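PDB 4QHS: flagellar regulatory protein C from Vibrio cholerae, which probably couples ATP hydrolysis by a heptameric AAA+ ring to sigma-54-dependent transcription of flagellar genes. Local coordinates for residues N80-G88 with M121-V132; L198-H206 with L237-L245. All coordinates share one frame; numbering follows the deposited sequence.

Interaction 1: N80-G88 with M121-V132; sequences NMLEATLFG and MDLNLQAKLLRV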
loop_
_atom_site.group_PDB
_atom_site.type_symbol
_atom_site.label_atom_id
_atom_site.label_comp_id
_atom_site.label_asym_id
_atom_site.label_seq_id
_atom_site.Cartn_x
_atom_site.Cartn_y
_atom_site.Cartn_z
ATOM N N ASN A 80 13.288 15.274 -10.881
ATOM C CA ASN A 80 14.309 14.800 -9.930
ATOM C C ASN A 80 15.758 14.710 -10.435
ATOM O O ASN A 80 16.532 13.886 -9.952
ATOM C CB ASN A 80 13.921 13.422 -9.391
ATOM C CG ASN A 80 14.292 13.251 -7.936
ATOM O OD1 ASN A 80 14.116 14.173 -7.133
ATOM N ND2 ASN A 80 14.825 12.081 -7.586
ATOM N N MET A 81 16.140 15.576 -11.367
ATOM C CA MET A 81 17.438 15.448 -12.023
ATOM C C MET A 81 18.550 16.165 -11.300
ATOM O O MET A 81 19.681 16.178 -11.791
ATOM C CB MET A 81 17.354 15.963 -13.455
ATOM C CG MET A 81 16.576 15.030 -14.356
ATOM S SD MET A 81 17.533 13.512 -14.626
ATOM C CE MET A 81 18.906 14.171 -15.588
ATOM N N LEU A 82 18.241 16.741 -10.137
ATOM C CA LEU A 82 19.204 17.589 -9.422
ATOM C C LEU A 82 20.514 16.866 -9.152
ATOM O O LEU A 82 21.578 17.382 -9.450
ATOM C CB LEU A 82 18.624 18.079 -8.096
ATOM C CG LEU A 82 19.600 18.798 -7.146
ATOM C CD1 LEU A 82 20.254 20.013 -7.830
ATOM C CD2 LEU A 82 18.883 19.245 -5.853
ATOM N N GLU A 83 20.416 15.669 -8.580
ATOM C CA GLU A 83 21.589 14.867 -8.261
ATOM C C GLU A 83 22.363 14.499 -9.528
ATOM O O GLU A 83 23.598 14.579 -9.555
ATOM C CB GLU A 83 21.178 13.612 -7.492
ATOM C CG GLU A 83 22.302 12.664 -7.189
ATOM C CD GLU A 83 21.890 11.619 -6.168
ATOM O OE1 GLU A 83 21.203 11.979 -5.184
ATOM O OE2 GLU A 83 22.242 10.442 -6.341
ATOM N N ALA A 84 21.652 14.129 -10.587
ATOM C CA ALA A 84 22.337 13.789 -11.837
ATOM C C ALA A 84 23.045 15.012 -12.437
ATOM O O ALA A 84 24.158 14.909 -12.966
ATOM C CB ALA A 84 21.371 13.206 -12.832
ATOM N N THR A 85 22.399 16.167 -12.358
ATOM C CA THR A 85 22.979 17.381 -12.913
ATOM C C THR A 85 24.222 17.791 -12.127
ATOM O O THR A 85 25.252 18.113 -12.704
ATOM C CB THR A 85 21.980 18.520 -12.903
ATOM O OG1 THR A 85 21.510 18.696 -11.568
ATOM C CG2 THR A 85 20.805 18.164 -13.755
ATOM N N LEU A 86 24.131 17.737 -10.806
ATOM C CA LEU A 86 25.258 18.106 -9.944
ATOM C C LEU A 86 26.494 17.221 -10.131
ATOM O O LEU A 86 27.613 17.725 -10.302
ATOM C CB LEU A 86 24.830 18.063 -8.473
ATOM C CG LEU A 86 24.454 19.422 -7.888
ATOM C CD1 LEU A 86 23.972 19.277 -6.444
ATOM C CD2 LEU A 86 25.624 20.418 -7.984
ATOM N N PHE A 87 26.283 15.904 -10.099
ATOM C CA PHE A 87 27.381 14.943 -10.084
ATOM C C PHE A 87 27.687 14.346 -11.445
ATOM O O PHE A 87 28.770 13.801 -11.659
ATOM C CB PHE A 87 27.070 13.827 -9.086
ATOM C CG PHE A 87 26.991 14.313 -7.682
ATOM C CD1 PHE A 87 28.140 14.535 -6.949
ATOM C CD2 PHE A 87 25.772 14.595 -7.102
ATOM C CE1 PHE A 87 28.073 15.013 -5.650
ATOM C CE2 PHE A 87 25.703 15.068 -5.802
ATOM C CZ PHE A 87 26.852 15.278 -5.080
ATOM N N GLY A 88 26.742 14.447 -12.370
ATOM C CA GLY A 88 26.919 13.841 -13.671
ATOM C C GLY A 88 26.686 12.352 -13.518
ATOM O O GLY A 88 26.467 11.865 -12.412
ATOM N N MET A 121 18.044 20.349 -1.007
ATOM C CA MET A 121 18.665 19.042 -1.128
ATOM C C MET A 121 18.153 18.087 -0.069
ATOM O O MET A 121 18.178 18.408 1.119
ATOM C CB MET A 121 20.163 19.124 -0.975
ATOM C CG MET A 121 20.849 19.902 -2.007
ATOM S SD MET A 121 22.598 19.679 -1.712
ATOM C CE MET A 121 23.208 20.507 -3.174
ATOM N N ASP A 122 17.755 16.891 -0.481
ATOM C CA ASP A 122 17.467 15.852 0.503
ATOM C C ASP A 122 18.751 15.446 1.222
ATOM O O ASP A 122 19.875 15.760 0.780
ATOM C CB ASP A 122 16.782 14.631 -0.135
ATOM C CG ASP A 122 17.679 13.863 -1.111
ATOM O OD1 ASP A 122 18.839 13.523 -0.781
ATOM O OD2 ASP A 122 17.188 13.569 -2.220
ATOM N N LEU A 123 18.562 14.739 2.324
ATOM C CA LEU A 123 19.635 14.351 3.226
ATOM C C LEU A 123 20.708 13.473 2.555
ATOM O O LEU A 123 21.897 13.659 2.784
ATOM C CB LEU A 123 19.023 13.630 4.434
ATOM C CG LEU A 123 18.285 14.553 5.417
ATOM C CD1 LEU A 123 17.621 13.754 6.562
ATOM C CD2 LEU A 123 19.230 15.591 5.972
ATOM N N ASN A 124 20.286 12.533 1.715
ATOM C CA ASN A 124 21.232 11.723 0.964
ATOM C C ASN A 124 22.146 12.588 0.095
ATOM O O ASN A 124 23.369 12.409 0.056
ATOM C CB ASN A 124 20.495 10.723 0.091
ATOM C CG ASN A 124 21.437 9.746 -0.576
ATOM O OD1 ASN A 124 22.049 8.916 0.089
ATOM N ND2 ASN A 124 21.562 9.841 -1.898
ATOM N N LEU A 125 21.542 13.512 -0.614
ATOM C CA LEU A 125 22.245 14.426 -1.448
ATOM C C LEU A 125 23.215 15.228 -0.639
ATOM O O LEU A 125 24.302 15.462 -1.061
ATOM C CB LEU A 125 21.258 15.348 -2.108
ATOM C CG LEU A 125 21.398 15.508 -3.596
ATOM C CD1 LEU A 125 20.657 16.703 -4.056
ATOM C CD2 LEU A 125 22.832 15.622 -3.973
ATOM N N GLN A 126 22.791 15.659 0.525
ATOM C CA GLN A 126 23.645 16.461 1.389
ATOM C C GLN A 126 24.891 15.698 1.817
ATOM O O GLN A 126 25.982 16.262 1.874
ATOM C CB GLN A 126 22.896 16.912 2.635
ATOM C CG GLN A 126 21.794 17.897 2.397
ATOM C CD GLN A 126 21.054 18.178 3.696
ATOM O OE1 GLN A 126 21.672 18.267 4.753
ATOM N NE2 GLN A 126 19.737 18.262 3.629
ATOM N N ALA A 127 24.707 14.430 2.169
ATOM C CA ALA A 127 25.830 13.561 2.503
ATOM C C ALA A 127 26.772 13.444 1.306
ATOM O O ALA A 127 27.985 13.434 1.470
ATOM C CB ALA A 127 25.345 12.169 2.948
ATOM N N LYS A 128 26.248 13.393 0.104
ATOM C CA LYS A 128 27.116 13.352 -1.051
ATOM C C LYS A 128 27.889 14.652 -1.199
ATOM O O LYS A 128 29.052 14.647 -1.496
ATOM C CB LYS A 128 26.345 13.063 -2.329
ATOM C CG LYS A 128 25.583 11.785 -2.386
ATOM C CD LYS A 128 26.051 10.969 -3.537
ATOM C CE LYS A 128 24.941 10.519 -4.431
ATOM N NZ LYS A 128 25.282 9.228 -5.083
ATOM N N LEU A 129 27.215 15.761 -0.974
ATOM C CA LEU A 129 27.840 17.075 -1.071
ATOM C C LEU A 129 28.938 17.243 -0.039
ATOM O O LEU A 129 30.006 17.795 -0.331
ATOM C CB LEU A 129 26.800 18.178 -0.894
ATOM C CG LEU A 129 27.268 19.633 -0.942
ATOM C CD1 LEU A 129 28.129 19.931 -2.189
ATOM C CD2 LEU A 129 26.051 20.564 -0.895
ATOM N N LEU A 130 28.691 16.740 1.148
ATOM C CA LEU A 130 29.635 16.805 2.217
ATOM C C LEU A 130 30.921 16.134 1.845
ATOM O O LEU A 130 31.965 16.629 2.096
ATOM C CB LEU A 130 29.074 16.160 3.460
ATOM C CG LEU A 130 30.016 16.216 4.635
ATOM C CD1 LEU A 130 30.073 17.595 5.131
ATOM C CD2 LEU A 130 29.551 15.342 5.702
ATOM N N ARG A 131 30.817 14.990 1.235
ATOM C CA ARG A 131 31.968 14.262 0.826
ATOM C C ARG A 131 32.740 14.969 -0.272
ATOM O O ARG A 131 33.935 14.992 -0.269
ATOM C CB ARG A 131 31.591 12.857 0.432
ATOM C CG ARG A 131 32.744 11.980 0.240
ATOM C CD ARG A 131 32.385 10.833 -0.612
ATOM N NE ARG A 131 32.224 9.603 0.149
ATOM C CZ ARG A 131 31.337 8.662 -0.145
ATOM N NH1 ARG A 131 30.526 8.830 -1.176
ATOM N NH2 ARG A 131 31.259 7.561 0.578
ATOM N N VAL A 132 32.036 15.577 -1.190
ATOM C CA VAL A 132 32.678 16.384 -2.217
ATOM C C VAL A 132 33.456 17.508 -1.565
ATOM O O VAL A 132 34.620 17.735 -1.909
ATOM C CB VAL A 132 31.669 16.984 -3.223
ATOM C CG1 VAL A 132 32.348 18.045 -4.084
ATOM C CG2 VAL A 132 31.080 15.890 -4.109
#
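Phe87 drives its ring as a knob into a hollow on helix 123-132 bounded by Leu125, Lys128, Leu129 and Val132. Two methyls meet the rim of the ring close to its plane: Leu125 CD2 lies 3.4 Å from Phe87 CE2, and Val132 CG2 lies 3.5 Å from Phe87 CE1. Lys128 CB approaches obliquely, 3.6 Å from Phe87 CZ. With CG beside its own backbone N (chi1 -64°), Phe87 projects across a gap that is wide for packed helices, since the axes come no nearer than 11.4 Å and run almost parallel, 9° apart. Leu125 is the answering bump. Its other methyl, CD1, fits against Leu82 CD2 at 3.6 Å, so one fork separates Leu82 from Phe87. Leu86 CD1 and Met121 CE meet tip to tip, the methionine chain being extended, and Phe105 also packs on Leu86. Helix 82-87 packs through Leu82 on Ile72 of strand 69-73, helix 123-135 follows the Walker B strand 112-116 of the AAA+ core, and the chain leaving helix 82-87 enters the insertion carrying the GAFTGA loop of sigma-54 activators. On the outer border Glu83 stretches past Leu125, nearly at right angles to Lys128, and its OE2 forms a salt bridge of 3.5 Å with Lys128 NZ. The stronger partner of that ammonium is Asp79 of a neighbouring subunit, in a salt bridge; the Asp79 backbone N also donates to Asn124 OD1. Asp122 caps the second helix, its OD1 accepting from Leu125 N at 2.7 Å.

Interaction 2: L198-H206 with L237-L245; sequences LANHLIERH and LDNVVQRAL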
loop_
_atom_site.group_PDB
_atom_site.type_symbol
_atom_site.label_atom_id
_atom_site.label_comp_id
_atom_site.label_asym_id
_atom_site.label_seq_id
_atom_site.Cartn_x
_atom_site.Cartn_y
_atom_site.Cartn_z
ATOM N N LEU A 198 18.003 50.824 -7.915
ATOM C CA LEU A 198 17.668 49.572 -8.565
ATOM C C LEU A 198 16.638 49.792 -9.655
ATOM O O LEU A 198 16.784 49.320 -10.749
ATOM C CB LEU A 198 17.166 48.560 -7.538
ATOM C CG LEU A 198 17.132 47.106 -7.962
ATOM C CD1 LEU A 198 18.418 46.672 -8.545
ATOM C CD2 LEU A 198 16.789 46.271 -6.794
ATOM N N ALA A 199 15.606 50.539 -9.332
ATOM C CA ALA A 199 14.558 50.844 -10.280
ATOM C C ALA A 199 15.086 51.365 -11.594
ATOM O O ALA A 199 14.791 50.841 -12.630
ATOM C CB ALA A 199 13.620 51.822 -9.678
ATOM N N ASN A 200 15.875 52.417 -11.542
ATOM C CA ASN A 200 16.400 52.997 -12.745
ATOM C C ASN A 200 17.203 51.996 -13.524
ATOM O O ASN A 200 17.152 51.951 -14.722
ATOM C CB ASN A 200 17.233 54.226 -12.413
ATOM C CG ASN A 200 16.398 55.449 -12.204
ATOM O OD1 ASN A 200 15.764 55.929 -13.107
ATOM N ND2 ASN A 200 16.408 55.965 -11.013
ATOM N N HIS A 201 17.957 51.180 -12.828
ATOM C CA HIS A 201 18.768 50.195 -13.501
ATOM C C HIS A 201 17.902 49.292 -14.346
ATOM O O HIS A 201 18.236 48.948 -15.462
ATOM C CB HIS A 201 19.548 49.372 -12.493
ATOM C CG HIS A 201 20.659 48.586 -13.100
ATOM N ND1 HIS A 201 20.491 47.309 -13.576
ATOM C CD2 HIS A 201 21.950 48.905 -13.329
ATOM C CE1 HIS A 201 21.631 46.873 -14.068
ATOM N NE2 HIS A 201 22.534 47.820 -13.924
ATOM N N LEU A 202 16.773 48.914 -13.786
ATOM C CA LEU A 202 15.828 48.068 -14.468
ATOM C C LEU A 202 15.345 48.765 -15.698
ATOM O O LEU A 202 15.268 48.191 -16.761
ATOM C CB LEU A 202 14.667 47.768 -13.565
ATOM C CG LEU A 202 15.022 46.777 -12.493
ATOM C CD1 LEU A 202 13.988 46.769 -11.449
ATOM C CD2 LEU A 202 15.129 45.459 -13.124
ATOM N N ILE A 203 15.034 50.033 -15.556
ATOM C CA ILE A 203 14.615 50.787 -16.700
ATOM C C ILE A 203 15.754 50.921 -17.662
ATOM O O ILE A 203 15.577 50.809 -18.850
ATOM C CB ILE A 203 14.167 52.154 -16.302
ATOM C CG1 ILE A 203 13.072 52.046 -15.274
ATOM C CG2 ILE A 203 13.622 52.856 -17.446
ATOM C CD1 ILE A 203 12.126 53.129 -15.353
ATOM N N GLU A 204 16.933 51.178 -17.137
ATOM C CA GLU A 204 18.090 51.370 -17.972
ATOM C C GLU A 204 18.460 50.069 -18.649
ATOM O O GLU A 204 18.691 50.030 -19.833
ATOM C CB GLU A 204 19.239 51.905 -17.130
ATOM C CG GLU A 204 20.632 51.550 -17.603
ATOM C CD GLU A 204 21.671 52.550 -17.148
ATOM O OE1 GLU A 204 22.843 52.434 -17.553
ATOM O OE2 GLU A 204 21.307 53.453 -16.380
ATOM N N ARG A 205 18.502 49.000 -17.879
ATOM C CA ARG A 205 18.864 47.696 -18.391
ATOM C C ARG A 205 17.980 47.217 -19.526
ATOM O O ARG A 205 18.415 46.498 -20.409
ATOM C CB ARG A 205 18.796 46.701 -17.250
ATOM C CG ARG A 205 17.878 45.539 -17.461
ATOM C CD ARG A 205 18.152 44.494 -16.394
ATOM N NE ARG A 205 17.418 43.260 -16.608
ATOM C CZ ARG A 205 17.942 42.140 -17.094
ATOM N NH1 ARG A 205 19.221 42.076 -17.418
ATOM N NH2 ARG A 205 17.180 41.074 -17.247
ATOM N N HIS A 206 16.724 47.630 -19.476
ATOM C CA HIS A 206 15.667 47.222 -20.397
ATOM C C HIS A 206 15.640 48.069 -21.665
ATOM O O HIS A 206 15.603 47.539 -22.771
ATOM C CB HIS A 206 14.305 47.292 -19.712
ATOM C CG HIS A 206 13.154 47.279 -20.668
ATOM N ND1 HIS A 206 12.687 48.420 -21.284
ATOM C CD2 HIS A 206 12.378 46.264 -21.117
ATOM C CE1 HIS A 206 11.670 48.110 -22.070
ATOM N NE2 HIS A 206 11.463 46.808 -21.986
ATOM N N LEU A 237 9.489 44.252 -7.783
ATOM C CA LEU A 237 9.873 45.547 -8.290
ATOM C C LEU A 237 10.076 45.449 -9.770
ATOM O O LEU A 237 9.647 46.294 -10.508
ATOM C CB LEU A 237 11.130 46.056 -7.608
ATOM C CG LEU A 237 11.737 47.336 -8.145
ATOM C CD1 LEU A 237 10.778 48.452 -7.950
ATOM C CD2 LEU A 237 12.991 47.651 -7.438
ATOM N N ASP A 238 10.713 44.384 -10.186
ATOM C CA ASP A 238 10.924 44.160 -11.578
ATOM C C ASP A 238 9.596 44.163 -12.274
ATOM O O ASP A 238 9.447 44.774 -13.290
ATOM C CB ASP A 238 11.642 42.854 -11.816
ATOM C CG ASP A 238 12.629 42.942 -12.923
ATOM O OD1 ASP A 238 12.249 43.315 -14.027
ATOM O OD2 ASP A 238 13.800 42.636 -12.706
ATOM N N ASN A 239 8.623 43.495 -11.703
ATOM C CA ASN A 239 7.310 43.502 -12.280
ATOM C C ASN A 239 6.730 44.893 -12.425
ATOM O O ASN A 239 6.209 45.224 -13.453
ATOM C CB ASN A 239 6.355 42.645 -11.472
ATOM C CG ASN A 239 6.293 41.239 -11.954
ATOM O OD1 ASN A 239 7.086 40.820 -12.760
ATOM N ND2 ASN A 239 5.346 40.498 -11.452
ATOM N N VAL A 240 6.795 45.680 -11.370
ATOM C CA VAL A 240 6.154 46.960 -11.349
ATOM C C VAL A 240 6.808 47.878 -12.368
ATOM O O VAL A 240 6.156 48.572 -13.097
ATOM C CB VAL A 240 6.236 47.542 -9.951
ATOM C CG1 VAL A 240 5.865 48.980 -9.939
ATOM C CG2 VAL A 240 5.378 46.771 -9.014
ATOM N N VAL A 241 8.118 47.845 -12.425
ATOM C CA VAL A 241 8.836 48.681 -13.338
ATOM C C VAL A 241 8.553 48.341 -14.770
ATOM O O VAL A 241 8.327 49.198 -15.563
ATOM C CB VAL A 241 10.311 48.601 -13.093
ATOM C CG1 VAL A 241 11.024 49.405 -14.109
ATOM C CG2 VAL A 241 10.622 49.122 -11.744
ATOM N N GLN A 242 8.559 47.071 -15.088
ATOM C CA GLN A 242 8.247 46.621 -16.426
ATOM C C GLN A 242 6.833 46.982 -16.823
ATOM O O GLN A 242 6.597 47.411 -17.913
ATOM C CB GLN A 242 8.397 45.117 -16.508
ATOM C CG GLN A 242 9.489 44.651 -17.373
ATOM C CD GLN A 242 9.504 43.151 -17.525
ATOM O OE1 GLN A 242 10.224 42.477 -16.833
ATOM N NE2 GLN A 242 8.705 42.629 -18.434
ATOM N N ARG A 243 5.905 46.786 -15.914
ATOM C CA ARG A 243 4.547 47.180 -16.124
ATOM C C ARG A 243 4.488 48.672 -16.392
ATOM O O ARG A 243 3.806 49.125 -17.277
ATOM C CB ARG A 243 3.712 46.828 -14.898
ATOM C CG ARG A 243 2.268 47.066 -15.013
ATOM C CD ARG A 243 1.588 46.822 -13.720
ATOM N NE ARG A 243 1.760 45.457 -13.288
ATOM C CZ ARG A 243 2.303 45.083 -12.146
ATOM N NH1 ARG A 243 2.732 45.962 -11.283
ATOM N NH2 ARG A 243 2.419 43.817 -11.873
ATOM N N ALA A 244 5.218 49.430 -15.604
ATOM C CA ALA A 244 5.222 50.854 -15.749
ATOM C C ALA A 244 5.680 51.280 -17.121
ATOM O O ALA A 244 5.068 52.099 -17.724
ATOM C CB ALA A 244 6.059 51.460 -14.713
ATOM N N LEU A 245 6.755 50.704 -17.614
ATOM C CA LEU A 245 7.213 51.010 -18.941
ATOM C C LEU A 245 6.157 50.714 -19.992
ATOM O O LEU A 245 6.062 51.403 -20.961
ATOM C CB LEU A 245 8.482 50.254 -19.260
ATOM C CG LEU A 245 9.742 50.715 -18.570
ATOM C CD1 LEU A 245 10.934 49.876 -18.923
ATOM C CD2 LEU A 245 9.992 52.114 -18.962
#
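Leu202 points toward helix 237-245 and sets its two methyls against Leu237 and Asp238. CG stands beside the backbone N (chi1 -74°), which sends CD1 to within 4.0 Å of Leu237 CG while CD2 runs up to the carboxylate of Asp238. The distance from Leu202 CD2 to Asp238 OD2, 3.1 Å, makes this a tight apolar-to-polar contact. CB of Leu202 also rests near Val241 CG1, the methyl that lies beside the valine's carbonyl carbon. Ile203 reaches this same methyl from the next position of its helix, its CG1 lying 3.5 Å from Val241 CG1. The two branches of Ile203 thereby divide the work: CG1 takes Val241, and CG2 crosses Leu245 at an angle, 4.0 Å from Leu245 CD2. The other methyl of Leu245 faces His206, which comes from the opposite direction; the imidazole meets Leu245 CD1 obliquely. His206 is poorly ordered, so the close approach of its ND1 to that methyl is doubtful. In the model this nitrogen is buried without a polar partner. At the other end Leu198 CD2 crosses Leu237 CD2 at 4.1 Å. No hydrogen bond spans the helices; Val214, in a loop, packs against both Ile203 and Leu245, and on helix 237-245 Asn239 and Arg243 bond to backbone carbonyls of another subunit. The axes lie 9.7 Å apart and cross at -53°. Rows of residues spaced four apart, Leu198-Leu202-His206 and Leu237-Val241-Leu245, meet at this angle, consistent with ridges-into-grooves packing of two i+4 ridges, here between the first and last helices of the small helical lid of an AAA+ ATPase.

From the N terminus the chain runs through helix 23-35, strand 41-44, helix 51-61 and strand 69-73, then reaches interaction 1, which joins two helices of the sigma-54 interaction domain and closes a loop of 32 residues. This loop holds the GAFTGA insertion, helix 104-107 and strand 112-116, which lies beside edge strand 69-73. The chain next passes through hairpin 137-139/146-148, strand 152-157 and edge strand 182-184 into the lid. There interaction 2 ties helix 195-208 to helix 233-247, closing 30 residues that contain helix 219-226. The loops follow in series, neither nested nor crossed. The centres of interactions 1 and 2 lie about 36 Å apart, their nearest atoms about 23 Å.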